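Local coordinates for flavin reductase domain protein (Arthrobacter sp., PDB 2QCK) that probably binds FMN and acts as a flavin reductase-type oxidoreductase, at residues I26-T39 and L85-E97. Residues are numbered along the deposited sequence; the frame is centred on the assembly and turned at random. Where two conformers were deposited one is given.
Sequences IITVNYNGTPYGFT and LADRFARTKNRFE
Three hydrogen bonds pin the helix end and following loop to edge strand 34-40, and T39 makes two. Its hydroxyl OG1 reaches an in-plane lone pair of A86 O at 2.7 Å, while its backbone N donates to F89 O at 2.9 Å from above that carbonyl's plane. With the hydroxyl beside its own backbone N (chi1 -65°), one residue meets one carbonyl in the last turn of helix 83-88 and one just beyond it. R95 supplies the third bond: NH1 gives to G37 O at 2.9 Å, in the planes of both groups, while NE and NH2 grip R91 O side-on and so fix the guanidinium's rotation; F89 O sits over its centre.

The receiving surface is the antiparallel beta-hairpin of strands 22-31 and 34-40, joined by a type I' turn; it belongs to the large curled sheet, consistent with the split beta-barrel of FMN-binding flavin reductases.

P35 sets the CB-CG edge of its ring on one face of F96, CB 3.6 Å from the ring centroid and almost exactly on its normal, a CH-pi contact; F89 CZ approaches the opposite face, off toward the rim. The F96 edge meets the Y36-G37 peptide, CE2 3.5 Å from G37 N. F89 turns its edge to G37 C, and I26 packs CG2 against F89 CD2 (3.7 Å) and CD1 against L85 CG, beside L111.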
loop_
_atom_site.group_PDB
_atom_site.type_symbol
_atom_site.label_atom_id
_atom_site.label_comp_id
_atom_site.label_asym_id
_atom_site.label_seq_id
_atom_site.Cartn_x
_atom_site.Cartn_y
_atom_site.Cartn_z
ATOM N N ILE A 26 -11.731 -1.077 -3.155
ATOM C CA ILE A 26 -12.533 0.003 -3.729
ATOM C C ILE A 26 -13.037 0.943 -2.635
ATOM O O ILE A 26 -13.524 0.493 -1.557
ATOM C CB ILE A 26 -13.756 -0.474 -4.575
ATOM C CG1 ILE A 26 -13.283 -1.310 -5.776
ATOM C CG2 ILE A 26 -14.511 0.764 -5.006
ATOM C CD1 ILE A 26 -14.329 -2.242 -6.400
ATOM N N ILE A 27 -12.883 2.245 -2.895
ATOM C CA ILE A 27 -13.305 3.309 -1.959
ATOM C C ILE A 27 -14.598 3.856 -2.494
ATOM O O ILE A 27 -14.698 4.064 -3.683
ATOM C CB ILE A 27 -12.271 4.450 -1.888
ATOM C CG1 ILE A 27 -10.972 3.923 -1.309
ATOM C CG2 ILE A 27 -12.799 5.675 -1.042
ATOM C CD1 ILE A 27 -10.988 3.777 0.195
ATOM N N THR A 28 -15.560 4.087 -1.608
ATOM C CA THR A 28 -16.882 4.641 -2.013
ATOM C C THR A 28 -17.160 5.878 -1.161
ATOM O O THR A 28 -16.690 5.970 -0.039
ATOM C CB THR A 28 -17.970 3.636 -1.827
ATOM O OG1 THR A 28 -17.965 3.184 -0.432
ATOM C CG2 THR A 28 -17.769 2.495 -2.851
ATOM N N VAL A 29 -17.833 6.880 -1.732
ATOM C CA VAL A 29 -18.214 8.047 -0.979
ATOM C C VAL A 29 -19.514 8.537 -1.561
ATOM O O VAL A 29 -19.763 8.379 -2.757
ATOM C CB VAL A 29 -17.148 9.123 -1.016
ATOM C CG1 VAL A 29 -16.785 9.501 -2.439
ATOM C CG2 VAL A 29 -17.573 10.340 -0.183
ATOM N N ASN A 30 -20.353 9.059 -0.693
ATOM C CA ASN A 30 -21.644 9.671 -1.079
ATOM C C ASN A 30 -21.544 11.191 -0.947
ATOM O O ASN A 30 -21.612 11.768 0.167
ATOM C CB ASN A 30 -22.721 9.095 -0.158
ATOM C CG ASN A 30 -24.125 9.495 -0.565
ATOM O OD1 ASN A 30 -24.338 10.410 -1.368
ATOM N ND2 ASN A 30 -25.096 8.799 -0.004
ATOM N N TYR A 31 -21.380 11.838 -2.090
ATOM C CA TYR A 31 -21.210 13.266 -2.148
ATOM C C TYR A 31 -22.567 13.925 -2.335
ATOM O O TYR A 31 -23.081 14.028 -3.447
ATOM C CB TYR A 31 -20.299 13.618 -3.306
ATOM C CG TYR A 31 -19.847 15.047 -3.378
ATOM C CD1 TYR A 31 -19.809 15.872 -2.250
ATOM C CD2 TYR A 31 -19.409 15.562 -4.584
ATOM C CE1 TYR A 31 -19.386 17.183 -2.353
ATOM C CE2 TYR A 31 -18.965 16.841 -4.694
ATOM C CZ TYR A 31 -18.949 17.662 -3.590
ATOM O OH TYR A 31 -18.497 18.959 -3.754
ATOM N N ASN A 32 -23.142 14.343 -1.222
ATOM C CA ASN A 32 -24.384 15.064 -1.224
ATOM C C ASN A 32 -25.409 14.401 -2.083
ATOM O O ASN A 32 -26.063 15.047 -2.889
ATOM C CB ASN A 32 -24.139 16.523 -1.640
ATOM C CG ASN A 32 -23.988 17.428 -0.438
ATOM O OD1 ASN A 32 -22.880 17.895 -0.136
ATOM N ND2 ASN A 32 -25.092 17.630 0.304
ATOM N N GLY A 33 -25.530 13.086 -1.921
ATOM C CA GLY A 33 -26.570 12.332 -2.586
ATOM C C GLY A 33 -26.162 11.469 -3.759
ATOM O O GLY A 33 -26.917 10.591 -4.139
ATOM N N THR A 34 -25.005 11.724 -4.360
ATOM C CA THR A 34 -24.590 10.972 -5.541
ATOM C C THR A 34 -23.437 10.083 -5.114
ATOM O O THR A 34 -22.541 10.579 -4.491
ATOM C CB THR A 34 -24.140 11.926 -6.652
ATOM O OG1 THR A 34 -25.256 12.693 -7.112
ATOM C CG2 THR A 34 -23.612 11.164 -7.814
ATOM N N PRO A 35 -23.489 8.771 -5.407
ATOM C CA PRO A 35 -22.393 7.883 -5.059
ATOM C C PRO A 35 -21.205 8.027 -5.981
ATOM O O PRO A 35 -21.356 8.148 -7.190
ATOM C CB PRO A 35 -22.988 6.488 -5.207
ATOM C CG PRO A 35 -24.053 6.628 -6.236
ATOM C CD PRO A 35 -24.601 8.036 -6.044
ATOM N N TYR A 36 -20.029 8.027 -5.389
ATOM C CA TYR A 36 -18.778 8.014 -6.115
ATOM C C TYR A 36 -17.960 6.882 -5.554
ATOM O O TYR A 36 -18.134 6.516 -4.398
ATOM C CB TYR A 36 -18.017 9.296 -5.880
ATOM C CG TYR A 36 -18.584 10.478 -6.582
ATOM C CD1 TYR A 36 -19.673 11.134 -6.076
ATOM C CD2 TYR A 36 -18.022 10.936 -7.745
ATOM C CE1 TYR A 36 -20.206 12.222 -6.704
ATOM C CE2 TYR A 36 -18.530 12.021 -8.378
ATOM C CZ TYR A 36 -19.629 12.656 -7.864
ATOM O OH TYR A 36 -20.145 13.753 -8.519
ATOM N N GLY A 37 -17.030 6.350 -6.346
ATOM C CA GLY A 37 -16.132 5.314 -5.830
ATOM C C GLY A 37 -15.057 4.999 -6.825
ATOM O O GLY A 37 -15.181 5.320 -7.990
ATOM N N PHE A 38 -13.986 4.363 -6.376
ATOM C CA PHE A 38 -12.891 4.128 -7.284
ATOM C C PHE A 38 -12.005 2.988 -6.773
ATOM O O PHE A 38 -11.889 2.771 -5.578
ATOM C CB PHE A 38 -12.110 5.441 -7.478
ATOM C CG PHE A 38 -11.671 6.072 -6.196
ATOM C CD1 PHE A 38 -12.545 6.893 -5.452
ATOM C CD2 PHE A 38 -10.422 5.809 -5.682
ATOM C CE1 PHE A 38 -12.158 7.462 -4.245
ATOM C CE2 PHE A 38 -10.035 6.356 -4.468
ATOM C CZ PHE A 38 -10.917 7.215 -3.766
ATOM N N THR A 39 -11.436 2.233 -7.700
ATOM C CA THR A 39 -10.517 1.151 -7.392
ATOM C C THR A 39 -9.244 1.809 -6.932
ATOM O O THR A 39 -8.857 2.813 -7.481
ATOM C CB THR A 39 -10.311 0.256 -8.667
ATOM O OG1 THR A 39 -11.555 -0.356 -8.967
ATOM C CG2 THR A 39 -9.245 -0.878 -8.518
ATOM N N LEU A 85 -15.711 -6.110 -10.762
ATOM C CA LEU A 85 -16.063 -4.940 -10.001
ATOM C C LEU A 85 -14.865 -4.009 -9.908
ATOM O O LEU A 85 -15.015 -2.785 -10.127
ATOM C CB LEU A 85 -16.529 -5.379 -8.619
ATOM C CG LEU A 85 -17.207 -4.405 -7.681
ATOM C CD1 LEU A 85 -18.645 -4.058 -8.121
ATOM C CD2 LEU A 85 -17.115 -5.074 -6.287
ATOM N N ALA A 86 -13.686 -4.588 -9.652
ATOM C CA ALA A 86 -12.413 -3.853 -9.743
ATOM C C ALA A 86 -12.245 -3.111 -11.072
ATOM O O ALA A 86 -11.928 -1.934 -11.079
ATOM C CB ALA A 86 -11.183 -4.748 -9.473
ATOM N N ASP A 87 -12.464 -3.784 -12.188
ATOM C CA ASP A 87 -12.335 -3.170 -13.493
ATOM C C ASP A 87 -13.387 -2.055 -13.737
ATOM O O ASP A 87 -13.055 -0.991 -14.269
ATOM C CB ASP A 87 -12.430 -4.273 -14.534
ATOM C CG ASP A 87 -11.968 -3.841 -15.899
ATOM O OD1 ASP A 87 -10.754 -3.560 -16.085
ATOM O OD2 ASP A 87 -12.808 -3.827 -16.812
ATOM N N ARG A 88 -14.642 -2.340 -13.373
ATOM C CA ARG A 88 -15.752 -1.348 -13.321
ATOM C C ARG A 88 -15.327 -0.037 -12.686
ATOM O O ARG A 88 -15.579 1.038 -13.208
ATOM C CB ARG A 88 -16.918 -1.869 -12.460
ATOM C CG ARG A 88 -18.192 -2.235 -13.186
ATOM C CD ARG A 88 -19.174 -2.923 -12.199
ATOM N NE ARG A 88 -19.946 -3.989 -12.825
ATOM C CZ ARG A 88 -20.414 -5.069 -12.207
ATOM N NH1 ARG A 88 -20.197 -5.291 -10.922
ATOM N NH2 ARG A 88 -21.096 -5.958 -12.902
ATOM N N PHE A 89 -14.713 -0.162 -11.516
ATOM C CA PHE A 89 -14.394 0.971 -10.663
ATOM C C PHE A 89 -13.057 1.644 -10.999
ATOM O O PHE A 89 -12.644 2.607 -10.316
ATOM C CB PHE A 89 -14.504 0.509 -9.209
ATOM C CG PHE A 89 -15.901 0.631 -8.673
ATOM C CD1 PHE A 89 -16.844 -0.372 -8.864
ATOM C CD2 PHE A 89 -16.300 1.798 -8.052
ATOM C CE1 PHE A 89 -18.118 -0.246 -8.394
ATOM C CE2 PHE A 89 -17.594 1.938 -7.601
ATOM C CZ PHE A 89 -18.508 0.906 -7.765
ATOM N N ALA A 90 -12.401 1.147 -12.056
ATOM C CA ALA A 90 -11.162 1.728 -12.560
ATOM C C ALA A 90 -11.390 2.458 -13.874
ATOM O O ALA A 90 -10.516 3.210 -14.296
ATOM C CB ALA A 90 -10.041 0.624 -12.718
ATOM N N ARG A 91 -12.526 2.215 -14.520
ATOM C CA ARG A 91 -12.829 2.762 -15.844
ATOM C C ARG A 91 -13.842 3.898 -15.757
ATOM O O ARG A 91 -14.405 4.165 -14.698
ATOM C CB ARG A 91 -13.312 1.663 -16.799
ATOM C CG ARG A 91 -12.199 0.682 -17.112
ATOM C CD ARG A 91 -12.597 -0.440 -18.043
ATOM N NE ARG A 91 -11.487 -1.400 -18.209
ATOM C CZ ARG A 91 -10.410 -1.235 -18.990
ATOM N NH1 ARG A 91 -10.248 -0.172 -19.763
ATOM N NH2 ARG A 91 -9.479 -2.177 -19.020
ATOM N N THR A 92 -14.048 4.574 -16.873
ATOM C CA THR A 92 -14.782 5.796 -16.864
ATOM C C THR A 92 -16.287 5.621 -16.970
ATOM O O THR A 92 -16.994 6.615 -16.900
ATOM C CB THR A 92 -14.375 6.644 -18.043
ATOM O OG1 THR A 92 -14.614 5.871 -19.207
ATOM C CG2 THR A 92 -12.908 7.044 -17.941
ATOM N N LYS A 93 -16.812 4.416 -17.154
ATOM C CA LYS A 93 -18.260 4.270 -17.344
ATOM C C LYS A 93 -18.970 4.556 -16.003
ATOM O O LYS A 93 -18.326 4.685 -14.975
ATOM C CB LYS A 93 -18.591 2.878 -17.905
ATOM C CG LYS A 93 -19.998 2.710 -18.528
ATOM N N ASN A 94 -20.283 4.720 -16.003
ATOM C CA ASN A 94 -20.999 4.958 -14.748
ATOM C C ASN A 94 -20.826 3.758 -13.824
ATOM O O ASN A 94 -21.289 2.655 -14.112
ATOM C CB ASN A 94 -22.469 5.184 -15.040
ATOM C CG ASN A 94 -23.236 5.609 -13.827
ATOM O OD1 ASN A 94 -22.899 5.263 -12.700
ATOM N ND2 ASN A 94 -24.276 6.368 -14.053
ATOM N N ARG A 95 -20.115 3.967 -12.726
ATOM C CA ARG A 95 -19.700 2.871 -11.865
ATOM C C ARG A 95 -20.824 2.281 -11.018
ATOM O O ARG A 95 -20.713 1.153 -10.543
ATOM C CB ARG A 95 -18.591 3.352 -10.986
ATOM C CG ARG A 95 -17.371 3.704 -11.811
ATOM C CD ARG A 95 -16.211 4.245 -11.015
ATOM N NE ARG A 95 -15.092 4.475 -11.933
ATOM C CZ ARG A 95 -14.051 5.276 -11.703
ATOM N NH1 ARG A 95 -13.902 5.884 -10.549
ATOM N NH2 ARG A 95 -13.109 5.415 -12.616
ATOM N N PHE A 96 -21.891 3.045 -10.824
ATOM C CA PHE A 96 -22.984 2.622 -9.950
ATOM C C PHE A 96 -24.208 2.196 -10.714
ATOM O O PHE A 96 -25.227 1.900 -10.103
ATOM C CB PHE A 96 -23.281 3.731 -8.918
ATOM C CG PHE A 96 -22.186 3.870 -7.896
ATOM C CD1 PHE A 96 -22.186 3.071 -6.741
ATOM C CD2 PHE A 96 -21.119 4.724 -8.122
ATOM C CE1 PHE A 96 -21.171 3.153 -5.800
ATOM C CE2 PHE A 96 -20.109 4.813 -7.208
ATOM C CZ PHE A 96 -20.126 4.024 -6.038
ATOM N N GLU A 97 -24.103 2.127 -12.041
ATOM C CA GLU A 97 -25.181 1.571 -12.869
ATOM C C GLU A 97 -25.200 0.043 -12.711
ATOM O O GLU A 97 -24.218 -0.611 -13.034
ATOM C CB GLU A 97 -24.930 1.956 -14.323
ATOM C CG GLU A 97 -25.821 1.297 -15.354
ATOM C CD GLU A 97 -25.666 1.958 -16.717
ATOM O OE1 GLU A 97 -24.527 2.347 -17.083
ATOM O OE2 GLU A 97 -26.678 2.105 -17.429
#